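Local structure of proabylysin (4JIU) at residues 26-32 with 100-105; 52-57 with 92-96; 60-66 with 76-82. The protein is a zymogen of a zinc-dependent metallopeptidase of the minigluzincin type and probably cleaves peptide bonds once its metal site is freed. The protein carries 1 engineered substitution. One frame throughout, in Å; residues are numbered along the deposited sequence.

Contact 1: residues 26-32 with 100-105. With ZN (zinc ion), chain B.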
loop_
_atom_site.group_PDB
_atom_site.type_symbol
_atom_site.label_atom_id
_atom_site.label_comp_id
_atom_site.label_asym_id
_atom_site.label_seq_id
_atom_site.Cartn_x
_atom_site.Cartn_y
_atom_site.Cartn_z
ATOM N N LEU A 26 -9.981 -9.218 -6.288
ATOM C CA LEU A 26 -8.996 -9.113 -7.341
ATOM C C LEU A 26 -8.430 -10.506 -7.622
ATOM O O LEU A 26 -8.245 -11.292 -6.705
ATOM C CB LEU A 26 -7.824 -8.198 -6.936
ATOM C CG LEU A 26 -8.183 -6.767 -6.555
ATOM C CD1 LEU A 26 -6.945 -6.062 -6.018
ATOM C CD2 LEU A 26 -8.766 -6.064 -7.754
ATOM N N LYS A 27 -8.134 -10.798 -8.865
ATOM C CA LYS A 27 -7.634 -12.112 -9.236
ATOM C C LYS A 27 -6.122 -12.172 -9.046
ATOM O O LYS A 27 -5.531 -13.005 -8.380
ATOM C CB LYS A 27 -8.028 -12.370 -10.690
ATOM C CG LYS A 27 -7.482 -13.693 -11.224
ATOM C CD LYS A 27 -8.037 -13.987 -12.600
ATOM C CE LYS A 27 -7.012 -14.662 -13.492
ATOM N NZ LYS A 27 -7.126 -14.195 -14.906
ATOM N N MET A 28 -5.505 -11.185 -9.663
ATOM C CA MET A 28 -4.080 -11.253 -9.967
ATOM C C MET A 28 -3.209 -10.604 -8.926
ATOM O O MET A 28 -2.004 -10.819 -8.980
ATOM C CB MET A 28 -3.850 -10.568 -11.292
ATOM C CG MET A 28 -4.468 -11.337 -12.433
ATOM S SD MET A 28 -3.990 -13.058 -12.549
ATOM C CE MET A 28 -2.258 -12.970 -12.957
ATOM N N SER A 29 -3.793 -9.845 -7.990
ATOM C CA SER A 29 -3.080 -9.189 -6.926
ATOM C C SER A 29 -3.971 -9.041 -5.703
ATOM O O SER A 29 -5.144 -9.430 -5.724
ATOM C CB SER A 29 -2.602 -7.792 -7.401
ATOM O OG SER A 29 -3.612 -6.832 -7.382
ATOM N N ILE A 30 -3.400 -8.422 -4.688
ATOM C CA ILE A 30 -4.217 -8.060 -3.544
ATOM C C ILE A 30 -4.425 -6.558 -3.393
ATOM O O ILE A 30 -5.186 -6.167 -2.528
ATOM C CB ILE A 30 -3.589 -8.584 -2.238
ATOM C CG1 ILE A 30 -2.217 -7.895 -2.003
ATOM C CG2 ILE A 30 -3.573 -10.091 -2.313
ATOM C CD1 ILE A 30 -1.523 -8.522 -0.816
ATOM N N ALA A 31 -3.753 -5.746 -4.204
ATOM C CA ALA A 31 -3.939 -4.297 -4.133
ATOM C C ALA A 31 -3.384 -3.657 -5.366
ATOM O O ALA A 31 -2.373 -4.090 -5.900
ATOM C CB ALA A 31 -3.239 -3.759 -2.905
ATOM N N ARG A 32 -4.043 -2.558 -5.760
ATOM C CA ARG A 32 -3.543 -1.765 -6.888
ATOM C C ARG A 32 -4.089 -0.333 -6.775
ATOM O O ARG A 32 -4.929 -0.099 -5.924
ATOM C CB ARG A 32 -3.945 -2.378 -8.205
ATOM C CG ARG A 32 -5.451 -2.316 -8.403
ATOM C CD ARG A 32 -5.883 -2.852 -9.726
ATOM N NE ARG A 32 -7.320 -2.920 -9.904
ATOM C CZ ARG A 32 -7.989 -3.892 -10.488
ATOM N NH1 ARG A 32 -7.414 -4.974 -11.020
ATOM N NH2 ARG A 32 -9.318 -3.881 -10.618
ATOM N N LEU A 100 -0.898 -14.871 2.051
ATOM C CA LEU A 100 -1.926 -14.767 1.048
ATOM C C LEU A 100 -1.569 -15.430 -0.272
ATOM O O LEU A 100 -2.483 -15.653 -1.076
ATOM C CB LEU A 100 -2.282 -13.287 0.800
ATOM C CG LEU A 100 -2.882 -12.560 2.012
ATOM C CD1 LEU A 100 -3.254 -11.128 1.599
ATOM C CD2 LEU A 100 -4.073 -13.292 2.615
ATOM N N GLN A 101 -0.293 -15.713 -0.495
ATOM C CA GLN A 101 0.194 -16.370 -1.691
ATOM C C GLN A 101 -0.141 -15.590 -2.941
ATOM O O GLN A 101 -0.331 -16.160 -3.986
ATOM C CB GLN A 101 -0.354 -17.806 -1.759
ATOM C CG GLN A 101 0.144 -18.635 -0.588
ATOM C CD GLN A 101 1.586 -19.011 -0.603
ATOM O OE1 GLN A 101 2.046 -19.517 -1.675
ATOM N NE2 GLN A 101 2.319 -18.853 0.482
ATOM N N ARG A 102 -0.200 -14.299 -2.806
ATOM C CA ARG A 102 -0.573 -13.336 -3.853
ATOM C C ARG A 102 0.251 -12.090 -3.572
ATOM O O ARG A 102 0.613 -11.805 -2.424
ATOM C CB ARG A 102 -2.058 -12.994 -3.811
ATOM C CG ARG A 102 -3.018 -14.198 -3.747
ATOM C CD ARG A 102 -4.374 -13.824 -3.122
ATOM N NE ARG A 102 -5.115 -12.951 -3.978
ATOM C CZ ARG A 102 -6.327 -12.454 -3.770
ATOM N NH1 ARG A 102 -6.992 -12.770 -2.651
ATOM N NH2 ARG A 102 -6.749 -11.665 -4.733
ATOM N N ASN A 103 0.512 -11.360 -4.631
ATOM C CA ASN A 103 1.347 -10.222 -4.800
ATOM C C ASN A 103 0.549 -8.922 -4.689
ATOM O O ASN A 103 -0.620 -8.984 -5.099
ATOM C CB ASN A 103 1.960 -10.264 -6.231
ATOM C CG ASN A 103 2.685 -11.530 -6.582
ATOM O OD1 ASN A 103 2.409 -12.261 -7.541
ATOM N ND2 ASN A 103 3.698 -11.812 -5.760
ATOM N N MET A 104 1.005 -7.743 -4.248
ATOM C CA MET A 104 0.381 -6.446 -4.494
ATOM C C MET A 104 1.054 -5.818 -5.696
ATOM O O MET A 104 2.255 -6.150 -5.872
ATOM C CB MET A 104 0.558 -5.480 -3.317
ATOM C CG MET A 104 1.954 -4.920 -3.074
ATOM S SD MET A 104 2.157 -4.381 -1.359
ATOM C CE MET A 104 2.311 -5.950 -0.553
ATOM N N VAL A 105 0.384 -4.925 -6.394
ATOM C CA VAL A 105 1.055 -4.217 -7.490
ATOM C C VAL A 105 1.978 -3.157 -6.874
ATOM O O VAL A 105 3.183 -3.099 -7.251
ATOM C CB VAL A 105 0.004 -3.627 -8.444
ATOM C CG1 VAL A 105 0.670 -2.819 -9.529
ATOM C CG2 VAL A 105 -0.857 -4.740 -9.043
ATOM O OXT VAL A 105 1.573 -2.400 -5.985
HETATM ZN ZN ZN B . 4.156 -1.691 -6.181
#
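The carbonyl oxygen Ala31 O accepts a nearly straight hydrogen bond from Val105 N, 2.9 Å long with an N-H...O angle of 171°. A second backbone bond, Ile30 N to Asn103 O, is equally short but more bent, at 143°. The nearest CA pairs advance in the same sense on both segments, so the C-terminal tail runs beside the edge strand 31-34, parallel to it, and delivers the chain terminus to the active-site metal, an arrangement consistent with a latent zymogen. Behind these bonds Ile30 is wedged between the tail and the end of helix 88-100: its CG1 branch packs on Met104 CB at 3.9 Å and its CD1 tip meets Leu100 CD1 at 4.0 Å. The CG2 methyl of Ile30 lies 3.6 Å from Arg102 CB and also sits over one face of the guanidinium, offset toward its rim. The bend of the Arg102 chain at chi3 (69°) brings CD and NE round the methyl. Beyond the two segments, Arg102 NH2 forms a salt bridge with Asp43. A leucine in place of Arg102 would probably leave the Asp43 carboxylate without this cationic mate and take away the guanidinium that lies over Ile30 CG2. On the far side, Val105 CG2 rests 4.0 Å from Arg32 CB, and the terminal carboxylate gives Val105 O to the zinc ion at 2.0 Å.

Contact 2: residues 52-57 with 92-96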
loop_
_atom_site.group_PDB
_atom_site.type_symbol
_atom_site.label_atom_id
_atom_site.label_comp_id
_atom_site.label_asym_id
_atom_site.label_seq_id
_atom_site.Cartn_x
_atom_site.Cartn_y
_atom_site.Cartn_z
ATOM N N GLU A 52 0.385 -3.988 10.869
ATOM C CA GLU A 52 1.570 -3.499 10.171
ATOM C C GLU A 52 1.543 -3.906 8.718
ATOM O O GLU A 52 2.037 -3.175 7.857
ATOM C CB GLU A 52 2.849 -4.028 10.890
ATOM C CG GLU A 52 4.136 -3.549 10.260
ATOM C CD GLU A 52 5.469 -3.966 10.857
ATOM O OE1 GLU A 52 6.560 -3.309 10.592
ATOM O OE2 GLU A 52 5.451 -5.018 11.551
ATOM N N GLU A 53 1.028 -5.106 8.408
ATOM C CA GLU A 53 0.932 -5.581 7.038
ATOM C C GLU A 53 -0.099 -4.765 6.244
ATOM O O GLU A 53 0.164 -4.413 5.120
ATOM C CB GLU A 53 0.606 -7.061 6.995
ATOM C CG GLU A 53 1.611 -7.976 7.610
ATOM C CD GLU A 53 1.130 -9.313 8.130
ATOM O OE1 GLU A 53 -0.072 -9.626 8.117
ATOM O OE2 GLU A 53 2.050 -10.040 8.592
ATOM N N MET A 54 -1.249 -4.501 6.854
ATOM C CA MET A 54 -2.229 -3.613 6.179
ATOM C C MET A 54 -1.627 -2.235 5.925
ATOM O O MET A 54 -1.812 -1.646 4.867
ATOM C CB MET A 54 -3.479 -3.465 7.057
ATOM C CG MET A 54 -4.322 -4.689 7.168
ATOM S SD MET A 54 -5.896 -4.410 8.037
ATOM C CE MET A 54 -5.417 -4.988 9.655
ATOM N N PHE A 55 -0.952 -1.713 6.951
ATOM C CA PHE A 55 -0.336 -0.399 6.814
ATOM C C PHE A 55 0.713 -0.423 5.695
ATOM O O PHE A 55 0.815 0.535 4.936
ATOM C CB PHE A 55 0.292 0.045 8.140
ATOM C CG PHE A 55 0.542 1.530 8.223
ATOM C CD1 PHE A 55 -0.507 2.444 8.081
ATOM C CD2 PHE A 55 1.834 2.006 8.459
ATOM C CE1 PHE A 55 -0.284 3.779 8.204
ATOM C CE2 PHE A 55 2.031 3.391 8.607
ATOM C CZ PHE A 55 0.976 4.251 8.467
ATOM N N TYR A 56 1.507 -1.493 5.614
ATOM C CA TYR A 56 2.469 -1.599 4.516
ATOM C C TYR A 56 1.792 -1.458 3.177
ATOM O O TYR A 56 2.248 -0.795 2.277
ATOM C CB TYR A 56 3.319 -2.899 4.630
ATOM C CG TYR A 56 4.214 -2.965 3.425
ATOM C CD1 TYR A 56 5.352 -2.147 3.377
ATOM C CD2 TYR A 56 3.951 -3.689 2.294
ATOM C CE1 TYR A 56 6.163 -2.144 2.301
ATOM C CE2 TYR A 56 4.723 -3.641 1.179
ATOM C CZ TYR A 56 5.855 -2.855 1.169
ATOM O OH TYR A 56 6.683 -2.792 0.084
ATOM N N ILE A 57 0.708 -2.240 2.974
ATOM C CA ILE A 57 0.019 -2.185 1.699
ATOM C C ILE A 57 -0.433 -0.762 1.372
ATOM O O ILE A 57 -0.266 -0.307 0.246
ATOM C CB ILE A 57 -1.148 -3.201 1.663
ATOM C CG1 ILE A 57 -0.597 -4.633 1.736
ATOM C CG2 ILE A 57 -2.014 -2.963 0.444
ATOM C CD1 ILE A 57 -1.614 -5.664 2.008
ATOM N N ILE A 92 8.183 -7.394 5.428
ATOM C CA ILE A 92 6.719 -7.370 5.513
ATOM C C ILE A 92 6.130 -7.925 4.229
ATOM O O ILE A 92 5.135 -8.659 4.258
ATOM C CB ILE A 92 6.237 -5.971 5.881
ATOM C CG1 ILE A 92 6.757 -5.524 7.240
ATOM C CG2 ILE A 92 4.719 -5.904 5.802
ATOM C CD1 ILE A 92 6.558 -6.444 8.434
ATOM N N GLU A 93 6.639 -7.569 3.061
ATOM C CA GLU A 93 6.187 -8.193 1.840
ATOM C C GLU A 93 6.269 -9.712 1.887
ATOM O O GLU A 93 5.353 -10.385 1.442
ATOM C CB GLU A 93 7.008 -7.702 0.652
ATOM C CG GLU A 93 6.656 -6.317 0.211
ATOM C CD GLU A 93 7.338 -5.922 -1.082
ATOM O OE1 GLU A 93 7.269 -4.726 -1.368
ATOM O OE2 GLU A 93 7.935 -6.712 -1.850
ATOM N N ASP A 94 7.327 -10.213 2.438
ATOM C CA ASP A 94 7.485 -11.665 2.545
ATOM C C ASP A 94 6.395 -12.243 3.423
ATOM O O ASP A 94 5.861 -13.321 3.142
ATOM C CB ASP A 94 8.873 -11.998 3.094
ATOM C CG ASP A 94 10.021 -11.845 2.118
ATOM O OD1 ASP A 94 9.749 -11.686 0.901
ATOM O OD2 ASP A 94 11.226 -11.860 2.469
ATOM N N ARG A 95 6.100 -11.580 4.536
ATOM C CA ARG A 95 5.016 -12.067 5.421
ATOM C C ARG A 95 3.694 -12.116 4.693
ATOM O O ARG A 95 2.891 -13.041 4.841
ATOM C CB ARG A 95 4.976 -11.221 6.705
ATOM C CG ARG A 95 6.260 -11.304 7.544
ATOM C CD ARG A 95 6.209 -10.470 8.804
ATOM N NE ARG A 95 7.490 -10.423 9.477
ATOM C CZ ARG A 95 7.740 -9.765 10.612
ATOM N NH1 ARG A 95 6.759 -9.060 11.166
ATOM N NH2 ARG A 95 8.935 -9.782 11.166
ATOM N N ILE A 96 3.363 -11.069 3.965
ATOM C CA ILE A 96 2.112 -10.991 3.238
ATOM C C ILE A 96 2.028 -12.059 2.181
ATOM O O ILE A 96 1.023 -12.758 2.026
ATOM C CB ILE A 96 1.944 -9.593 2.604
ATOM C CG1 ILE A 96 1.801 -8.550 3.697
ATOM C CG2 ILE A 96 0.779 -9.621 1.637
ATOM C CD1 ILE A 96 1.953 -7.138 3.191
HETATM O O HOH W 1 3.578 -9.022 10.764
#
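Tyr56 reaches from helix 51-67 to helix 88-100, and its CB, CG, CD2, CE2, CZ and OH in turn meet Ile92, Glu93 or Ile96. Its CB touches Ile92 CG2 at 3.5 Å, and the same methyl lies near CG. CG anti to the backbone N (chi1 177°) points the ring toward helix 88-100, so that the Tyr56 and Ile92 side chains run alongside each other in opposing directions. One flank meets Ile96, CD2 standing 4.1 Å from Ile96 CD1, and farther out CE2 meets Glu93 CG at 3.4 Å. At the tip, Tyr56 OH donates a very short hydrogen bond, 2.5 Å, to Glu93 OE1; ring and carboxylate planes are 59° apart. The helix segments cross at -109° with their axes 9.9 Å apart, a steep packing in which Ile96 CD1 also enters beside Ile57, 3.9 Å from its CG1. Toward the surface the contact turns polar: in the conformer described, a water donates to Glu53 OE2 and accepts from Arg95 NH1, lying in the guanidinium plane at 3.2 Å, so carboxylate and guanidinium are bridged by water rather than paired directly, although OE2 touches Arg95 CB. Their other polar atoms work elsewhere, Glu53 OE1 with Glu50 N and Arg95 NE with Glu91. Tyr56 OH is also hydrogen-bonded to His60 ND1, on the imidazole whose other nitrogen binds zinc. Glu93 probably helps to hold the hydroxyl, which in turn is likely to orient the imidazole, and the carboxylate, relayed through the phenol, would probably make that ring a more electron-rich donor, although Lys90, paired with Glu93 OE2, would temper this.

Contact 3: residues 60-66 with 76-82. With ZN (zinc ion), chain B.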
loop_
_atom_site.group_PDB
_atom_site.type_symbol
_atom_site.label_atom_id
_atom_site.label_comp_id
_atom_site.label_asym_id
_atom_site.label_seq_id
_atom_site.Cartn_x
_atom_site.Cartn_y
_atom_site.Cartn_z
ATOM N N HIS A 60 2.621 1.342 0.535
ATOM C CA HIS A 60 3.138 0.947 -0.765
ATOM C C HIS A 60 2.304 1.553 -1.862
ATOM O O HIS A 60 2.819 2.120 -2.849
ATOM C CB HIS A 60 3.198 -0.582 -0.813
ATOM C CG HIS A 60 3.742 -1.107 -2.111
ATOM N ND1 HIS A 60 4.970 -1.722 -2.187
ATOM C CD2 HIS A 60 3.292 -1.177 -3.385
ATOM C CE1 HIS A 60 5.230 -2.112 -3.429
ATOM N NE2 HIS A 60 4.202 -1.750 -4.201
ATOM N N GLU A 61 0.986 1.392 -1.748
ATOM C CA GLU A 61 0.120 1.910 -2.810
ATOM C C GLU A 61 0.090 3.449 -2.865
ATOM O O GLU A 61 0.149 4.036 -3.923
ATOM C CB GLU A 61 -1.261 1.307 -2.713
ATOM C CG GLU A 61 -1.281 -0.205 -2.860
ATOM C CD GLU A 61 -0.674 -0.718 -4.141
ATOM O OE1 GLU A 61 -0.555 -0.047 -5.170
ATOM O OE2 GLU A 61 -0.279 -1.922 -4.106
ATOM N N LEU A 62 0.083 4.097 -1.696
ATOM C CA LEU A 62 0.157 5.534 -1.636
ATOM C C LEU A 62 1.490 6.016 -2.224
ATOM O O LEU A 62 1.512 7.067 -2.877
ATOM C CB LEU A 62 0.032 6.114 -0.225
ATOM C CG LEU A 62 -1.370 6.100 0.353
ATOM C CD1 LEU A 62 -1.329 6.430 1.826
ATOM C CD2 LEU A 62 -2.299 7.070 -0.371
ATOM N N ALA A 63 2.580 5.289 -2.013
ATOM C CA ALA A 63 3.859 5.641 -2.569
ATOM C C ALA A 63 3.839 5.624 -4.082
ATOM O O ALA A 63 4.451 6.480 -4.736
ATOM C CB ALA A 63 4.966 4.738 -2.014
ATOM N N HIS A 64 3.109 4.692 -4.682
ATOM C CA HIS A 64 2.944 4.691 -6.148
ATOM C C HIS A 64 2.314 5.995 -6.582
ATOM O O HIS A 64 2.741 6.664 -7.514
ATOM C CB HIS A 64 2.094 3.516 -6.613
ATOM C CG HIS A 64 2.845 2.248 -6.773
ATOM N ND1 HIS A 64 3.893 2.133 -7.678
ATOM C CD2 HIS A 64 2.692 1.032 -6.203
ATOM C CE1 HIS A 64 4.348 0.883 -7.594
ATOM N NE2 HIS A 64 3.653 0.170 -6.701
ATOM N N LEU A 65 1.230 6.369 -5.925
ATOM C CA LEU A 65 0.476 7.554 -6.269
ATOM C C LEU A 65 1.335 8.797 -6.068
ATOM O O LEU A 65 1.361 9.689 -6.945
ATOM C CB LEU A 65 -0.794 7.655 -5.434
ATOM C CG LEU A 65 -1.877 6.653 -5.770
ATOM C CD1 LEU A 65 -3.028 6.793 -4.744
ATOM C CD2 LEU A 65 -2.399 6.778 -7.166
ATOM N N LYS A 66 2.010 8.913 -4.945
ATOM C CA LYS A 66 2.797 10.107 -4.654
ATOM C C LYS A 66 4.001 10.251 -5.561
ATOM O O LYS A 66 4.312 11.332 -6.015
ATOM C CB LYS A 66 3.216 10.074 -3.216
ATOM C CG LYS A 66 3.864 11.414 -2.807
ATOM C CD LYS A 66 4.174 11.316 -1.306
ATOM C CE LYS A 66 4.523 12.674 -0.739
ATOM N NZ LYS A 66 5.878 13.044 -1.261
ATOM N N PHE A 76 10.235 6.022 -5.248
ATOM C CA PHE A 76 9.171 5.210 -4.652
ATOM C C PHE A 76 9.573 4.696 -3.295
ATOM O O PHE A 76 8.874 4.806 -2.290
ATOM C CB PHE A 76 8.843 4.066 -5.655
ATOM C CG PHE A 76 7.925 3.036 -5.047
ATOM C CD1 PHE A 76 6.531 3.222 -5.104
ATOM C CD2 PHE A 76 8.424 1.906 -4.429
ATOM C CE1 PHE A 76 5.692 2.318 -4.511
ATOM C CE2 PHE A 76 7.576 1.022 -3.803
ATOM C CZ PHE A 76 6.237 1.226 -3.853
ATOM N N TRP A 77 10.748 4.043 -3.231
ATOM C CA TRP A 77 11.188 3.429 -2.001
ATOM C C TRP A 77 11.472 4.472 -0.929
ATOM O O TRP A 77 11.283 4.224 0.237
ATOM C CB TRP A 77 12.388 2.494 -2.179
ATOM C CG TRP A 77 12.015 1.256 -2.896
ATOM C CD1 TRP A 77 12.460 0.849 -4.115
ATOM C CD2 TRP A 77 11.082 0.236 -2.487
ATOM N NE1 TRP A 77 11.910 -0.336 -4.519
ATOM C CE2 TRP A 77 11.035 -0.743 -3.512
ATOM C CE3 TRP A 77 10.268 0.042 -1.376
ATOM C CZ2 TRP A 77 10.228 -1.900 -3.463
ATOM C CZ3 TRP A 77 9.470 -1.102 -1.309
ATOM C CH2 TRP A 77 9.457 -2.044 -2.342
ATOM N N ARG A 78 11.907 5.694 -1.346
ATOM C CA ARG A 78 12.085 6.754 -0.362
ATOM C C ARG A 78 10.785 7.079 0.389
ATOM O O ARG A 78 10.815 7.320 1.593
ATOM C CB ARG A 78 12.580 8.018 -1.047
ATOM C CG ARG A 78 12.685 9.317 -0.335
ATOM C CD ARG A 78 13.582 10.334 -1.030
ATOM N NE ARG A 78 12.902 11.201 -1.995
ATOM C CZ ARG A 78 13.078 11.325 -3.301
ATOM N NH1 ARG A 78 13.971 10.596 -3.982
ATOM N NH2 ARG A 78 12.352 12.187 -4.021
ATOM N N GLU A 79 9.658 7.039 -0.323
ATOM C CA GLU A 79 8.392 7.292 0.368
ATOM C C GLU A 79 8.107 6.157 1.350
ATOM O O GLU A 79 7.715 6.372 2.489
ATOM C CB GLU A 79 7.252 7.414 -0.633
ATOM C CG GLU A 79 7.392 8.583 -1.581
ATOM C CD GLU A 79 7.398 9.915 -0.869
ATOM O OE1 GLU A 79 6.913 10.051 0.278
ATOM O OE2 GLU A 79 7.812 10.902 -1.534
ATOM N N VAL A 80 8.227 4.905 0.902
ATOM C CA VAL A 80 7.987 3.735 1.773
ATOM C C VAL A 80 8.834 3.789 3.028
ATOM O O VAL A 80 8.357 3.479 4.133
ATOM C CB VAL A 80 8.217 2.436 0.968
ATOM C CG1 VAL A 80 8.174 1.237 1.875
ATOM C CG2 VAL A 80 7.242 2.300 -0.184
ATOM N N GLU A 81 10.069 4.252 2.854
ATOM C CA GLU A 81 11.029 4.302 3.953
ATOM C C GLU A 81 10.771 5.404 4.959
ATOM O O GLU A 81 11.412 5.455 5.993
ATOM C CB GLU A 81 12.454 4.353 3.370
ATOM C CG GLU A 81 12.836 3.003 2.745
ATOM C CD GLU A 81 14.077 3.023 1.914
ATOM O OE1 GLU A 81 14.265 2.068 1.124
ATOM O OE2 GLU A 81 14.867 3.979 2.025
ATOM N N LYS A 82 9.773 6.252 4.712
ATOM C CA LYS A 82 9.285 7.142 5.780
ATOM C C LYS A 82 8.612 6.368 6.901
ATOM O O LYS A 82 8.474 6.920 8.009
ATOM C CB LYS A 82 8.331 8.223 5.199
ATOM C CG LYS A 82 9.074 9.119 4.227
ATOM C CD LYS A 82 8.100 10.084 3.567
ATOM C CE LYS A 82 8.783 11.084 2.683
ATOM N NZ LYS A 82 7.787 11.959 2.022
HETATM ZN ZN ZN B . 4.156 -1.691 -6.181
#
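The zinc site lies along one side of this contact, where His60 NE2 and His64 NE2 each bind the metal at 2.0 Å; His72 and the C-terminal Val105 O complete the four ligands. Phe76, from helix 74-80, is inserted against both imidazoles. Its CZ stands 3.5 Å above the centre of one face of the His60 ring, an edge-to-face pair with planes at 71°, while its CE1 lies as centrally over a face of His64, though those rings meet obliquely. At chi1 170° the Phe76 CG lies beside the carbonyl carbon, which carries the ring across to the histidines. The far nitrogen of His64, ND1, is held by Thr69 O. The two histidines belong to an HExxH sequence on helix 51-67, the zinc-binding helix of gluzincin metallopeptidases. Between them, the small Ala63 is consistent with the 8.7 Å approach of the segment axes: its CB is 3.6 Å from Phe76 CE1 and 3.8 Å from Val80 CG2. Beyond it the packing gives way to a charged network. In the conformer described, Lys66 NZ donates to Glu79 OE2 at 2.9 Å, coming from above the carboxylate, 41° out of its plane. Lys82 NZ takes the other oxygen, Glu79 OE1, from the syn side at 2.7 Å, and the shared carboxylate probably offsets the nearness of the two ammonium groups.

How the contacts relate
From the N terminus, the chain first supplies 26-32, leading into edge strand 31-34, whose partner arrives last: contact 1 closes the longest loop when the C-terminal tail returns beside that strand. Within it, contact 2 joins helix 51-67 to helix 88-100, and contact 3 joins the next turns of helix 51-67 to helix 74-80, so contact 1 encloses contact 2, which encloses contact 3, and none cross. Helix 51-67 serves both inner contacts. Met104 of contact 1 packs on Tyr56 and Ile57 of contact 2, and Trp77 of contact 3 meets Tyr56 and Glu93. Contacts 1 and 3 share the zinc ion, which joins the C terminus to helix 51-67; the tail's bonds to 26-32 link it to the sheet.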